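Local coordinates for protein aeromonas extracellular serine protease (Aeromonas sobria, PDB 3HJR) that cleaves peptide bonds after paired basic residues, one of them lysine, as a calcium-binding, kexin-like secreted serine protease and probable virulence factor, at residues A[488-493]-A[500-505]. Numbering follows the deposited sequence.
Sequences DLLIEL and RSILLS. With CA (calcium ion), chain C.
Ile491 faces both Leu503 and Leu504, a classic beta bulge in an antiparallel hairpin of the C-terminal P-domain, where strand 500-502 is an outermost strand of its sheet. The backbone ladder holds the hairpin on both sides of the bulge. Ile491 and Leu504 form a hydrogen-bonded pair, with Ile491 N to Leu504 O at 3.0 Å, and Ile491 O accepts the amide of Leu504 almost straight while taking a second, weak bond from Leu503 N. Past the irregularity, Leu493 N reaches Ser501 O at 2.9 Å, and Ser501 N returns a bond to Leu493 O.

Apolar contacts line both faces. With Ile491 and Leu504, CB meets CB at 4.0 Å; beside them, Leu503 lays CD1 against Leu493 CB, also at 4.0 Å. This face packs on strands 472-482 and 527-535, within the P-domain. On the other face Leu490 has CG anti to its backbone N (chi1 165°), and CD1 meets Ile502 CG2 at 3.7 Å, the two side chains crossing at about a right angle.

Just before strand 489-493, Asp488 OD1 binds calcium at 2.5 Å, in a site shared with Asp454, Asp553, the carbonyl of Ala555, Asn578 and Asn579.

The charged pair is Glu492 with Arg500, whose NH1 also bridges to Glu550. Bent at chi3 (73°), Arg500 grips the carboxylate side-on: NE donates to OE1 of Glu492 at 3.1 Å, and NH1 donates to OE2 of Glu492, which lies in the guanidinium plane, though the nitrogen approaches from 48° above the carboxylate plane.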
ATOM      1  N   ASP A 488     -12.611  -5.364 -19.164  1.00  6.74           N
ATOM      2  CA  ASP A 488     -13.245  -6.689 -19.274  1.00  6.43           C
ATOM      3  C   ASP A 488     -12.337  -7.858 -18.931  1.00  6.82           C
ATOM      4  O   ASP A 488     -12.826  -8.984 -18.811  1.00  6.26           O
ATOM      5  CB  ASP A 488     -13.797  -6.937 -20.690  1.00  5.97           C
ATOM      6  CG  ASP A 488     -14.879  -5.985 -21.064  1.00  5.46           C
ATOM      7  OD1 ASP A 488     -15.176  -5.880 -22.290  1.00  6.01           O
ATOM      8  OD2 ASP A 488     -15.505  -5.340 -20.198  1.00  5.03           O
ATOM      9  N   LEU A 489     -11.037  -7.607 -18.812  1.00  7.28           N
ATOM     10  CA  LEU A 489     -10.041  -8.657 -18.713  1.00  7.07           C
ATOM     11  C   LEU A 489      -9.697  -9.013 -17.270  1.00  7.34           C
ATOM     12  O   LEU A 489      -9.425  -8.155 -16.428  1.00  7.68           O
ATOM     13  CB  LEU A 489      -8.758  -8.228 -19.410  1.00  6.17           C
ATOM     14  CG  LEU A 489      -8.905  -8.024 -20.922  1.00  8.34           C
ATOM     15  CD1 LEU A 489      -7.532  -7.619 -21.451  1.00  9.34           C
ATOM     16  CD2 LEU A 489      -9.461  -9.263 -21.655  1.00  8.48           C
ATOM     17  N   LEU A 490      -9.692 -10.311 -17.053  1.00  6.94           N
ATOM     18  CA  LEU A 490      -9.218 -10.936 -15.831  1.00  7.66           C
ATOM     19  C   LEU A 490      -7.874 -11.561 -16.181  1.00  8.21           C
ATOM     20  O   LEU A 490      -7.791 -12.380 -17.106  1.00  8.54           O
ATOM     21  CB  LEU A 490     -10.204 -12.001 -15.406  1.00  7.85           C
ATOM     22  CG  LEU A 490      -9.737 -13.024 -14.348  1.00  8.08           C
ATOM     23  CD1 LEU A 490      -9.510 -12.338 -12.995  1.00  8.50           C
ATOM     24  CD2 LEU A 490     -10.736 -14.147 -14.250  1.00  9.87           C
ATOM     25  N   ILE A 491      -6.840 -11.204 -15.432  1.00  6.76           N
ATOM     26  CA  ILE A 491      -5.473 -11.672 -15.722  1.00  7.70           C
ATOM     27  C   ILE A 491      -4.930 -12.407 -14.510  1.00  8.48           C
ATOM     28  O   ILE A 491      -4.839 -11.846 -13.417  1.00  8.22           O
ATOM     29  CB  ILE A 491      -4.543 -10.527 -16.073  1.00  8.10           C
ATOM     30  CG1 ILE A 491      -5.087  -9.745 -17.269  1.00  8.25           C
ATOM     31  CG2 ILE A 491      -3.184 -11.102 -16.369  1.00  7.94           C
ATOM     32  CD1 ILE A 491      -4.192  -8.598 -17.748  1.00  7.51           C
ATOM     33  N   GLU A 492      -4.591 -13.668 -14.713  1.00  7.87           N
ATOM     34  CA  GLU A 492      -4.156 -14.554 -13.643  1.00  8.77           C
ATOM     35  C   GLU A 492      -2.821 -15.175 -13.959  1.00 10.06           C
ATOM     36  O   GLU A 492      -2.419 -15.283 -15.110  1.00 11.38           O
ATOM     37  CB  GLU A 492      -5.133 -15.694 -13.480  1.00  8.79           C
ATOM     38  CG  GLU A 492      -6.554 -15.282 -13.262  1.00 10.88           C
ATOM     39  CD  GLU A 492      -7.463 -16.500 -13.251  1.00 11.89           C
ATOM     40  OE1 GLU A 492      -7.538 -17.143 -12.179  1.00 13.69           O
ATOM     41  OE2 GLU A 492      -8.026 -16.866 -14.320  1.00 14.22           O
ATOM     42  N   LEU A 493      -2.130 -15.599 -12.907  1.00 10.75           N
ATOM     43  CA  LEU A 493      -0.886 -16.351 -13.028  1.00 10.28           C
ATOM     44  C   LEU A 493      -1.050 -17.646 -12.246  1.00 10.48           C
ATOM     45  O   LEU A 493      -1.552 -17.627 -11.149  1.00 11.06           O
ATOM     46  CB  LEU A 493       0.264 -15.589 -12.450  1.00 10.67           C
ATOM     47  CG  LEU A 493       1.668 -16.160 -12.692  1.00  8.58           C
ATOM     48  CD1 LEU A 493       1.991 -16.332 -14.175  1.00  9.75           C
ATOM     49  CD2 LEU A 493       2.687 -15.283 -12.039  1.00 11.35           C
ATOM     50  N   ARG A 500      -3.180 -20.354  -8.034  1.00  9.02           N
ATOM     51  CA  ARG A 500      -3.572 -19.224  -8.865  1.00  8.65           C
ATOM     52  C   ARG A 500      -3.446 -17.904  -8.110  1.00  9.00           C
ATOM     53  O   ARG A 500      -3.518 -17.838  -6.893  1.00  8.86           O
ATOM     54  CB  ARG A 500      -5.003 -19.430  -9.345  1.00 10.08           C
ATOM     55  CG  ARG A 500      -5.232 -20.750  -9.970  1.00  9.57           C
ATOM     56  CD  ARG A 500      -6.655 -20.892 -10.479  1.00 12.34           C
ATOM     57  NE  ARG A 500      -6.885 -20.104 -11.689  1.00 11.57           N
ATOM     58  CZ  ARG A 500      -6.667 -20.536 -12.923  1.00 12.51           C
ATOM     59  NH1 ARG A 500      -6.915 -19.731 -13.949  1.00 15.68           N
ATOM     60  NH2 ARG A 500      -6.199 -21.751 -13.163  1.00 12.28           N
ATOM     61  N   SER A 501      -3.209 -16.835  -8.856  1.00  8.35           N
ATOM     62  CA  SER A 501      -3.165 -15.500  -8.293  1.00  8.54           C
ATOM     63  C   SER A 501      -3.740 -14.539  -9.314  1.00  8.10           C
ATOM     64  O   SER A 501      -3.286 -14.508 -10.457  1.00  7.23           O
ATOM     65  CB  SER A 501      -1.726 -15.110  -7.965  1.00  8.79           C
ATOM     66  OG  SER A 501      -1.654 -13.781  -7.513  1.00 10.77           O
ATOM     67  N   ILE A 502      -4.729 -13.746  -8.901  1.00  8.29           N
ATOM     68  CA  ILE A 502      -5.322 -12.763  -9.816  1.00  8.13           C
ATOM     69  C   ILE A 502      -4.432 -11.550  -9.814  1.00  8.78           C
ATOM     70  O   ILE A 502      -4.358 -10.832  -8.843  1.00  8.07           O
ATOM     71  CB  ILE A 502      -6.782 -12.440  -9.397  1.00  8.80           C
ATOM     72  CG1 ILE A 502      -7.622 -13.687  -9.585  1.00  8.92           C
ATOM     73  CG2 ILE A 502      -7.333 -11.217 -10.191  1.00 10.07           C
ATOM     74  CD1 ILE A 502      -9.047 -13.589  -9.035  1.00  9.00           C
ATOM     75  N   LEU A 503      -3.725 -11.349 -10.917  1.00  8.72           N
ATOM     76  CA  LEU A 503      -2.849 -10.187 -11.075  1.00  8.84           C
ATOM     77  C   LEU A 503      -3.573  -8.886 -11.374  1.00  9.17           C
ATOM     78  O   LEU A 503      -3.147  -7.816 -10.953  1.00  9.67           O
ATOM     79  CB  LEU A 503      -1.855 -10.454 -12.209  1.00  9.60           C
ATOM     80  CG  LEU A 503      -0.949 -11.674 -12.112  1.00 10.20           C
ATOM     81  CD1 LEU A 503       0.049 -11.725 -13.264  1.00  9.18           C
ATOM     82  CD2 LEU A 503      -0.219 -11.748 -10.778  1.00 11.71           C
ATOM     83  N   LEU A 504      -4.622  -8.980 -12.190  1.00  8.66           N
ATOM     84  CA  LEU A 504      -5.466  -7.852 -12.474  1.00  8.37           C
ATOM     85  C   LEU A 504      -6.908  -8.330 -12.445  1.00  7.87           C
ATOM     86  O   LEU A 504      -7.284  -9.166 -13.241  1.00  9.01           O
ATOM     87  CB  LEU A 504      -5.124  -7.240 -13.837  1.00  9.27           C
ATOM     88  CG  LEU A 504      -5.817  -5.929 -14.168  1.00 10.68           C
ATOM     89  CD1 LEU A 504      -5.588  -4.888 -13.110  1.00 12.55           C
ATOM     90  CD2 LEU A 504      -5.324  -5.397 -15.506  1.00 11.05           C
ATOM     91  N   SER A 505      -7.670  -7.800 -11.498  1.00  7.47           N
ATOM     92  CA  SER A 505      -9.107  -7.992 -11.396  1.00  7.63           C
ATOM     93  C   SER A 505      -9.818  -7.130 -12.448  1.00  7.30           C
ATOM     94  O   SER A 505      -9.409  -5.999 -12.733  1.00  8.51           O
ATOM     95  CB  SER A 505      -9.585  -7.579  -9.994  1.00  7.34           C
ATOM     96  OG  SER A 505      -8.992  -6.349  -9.617  1.00  8.61           O
TER
HETATM   97 CA    CA C 602     -15.901  -7.858 -23.653  1.00 33.23          CA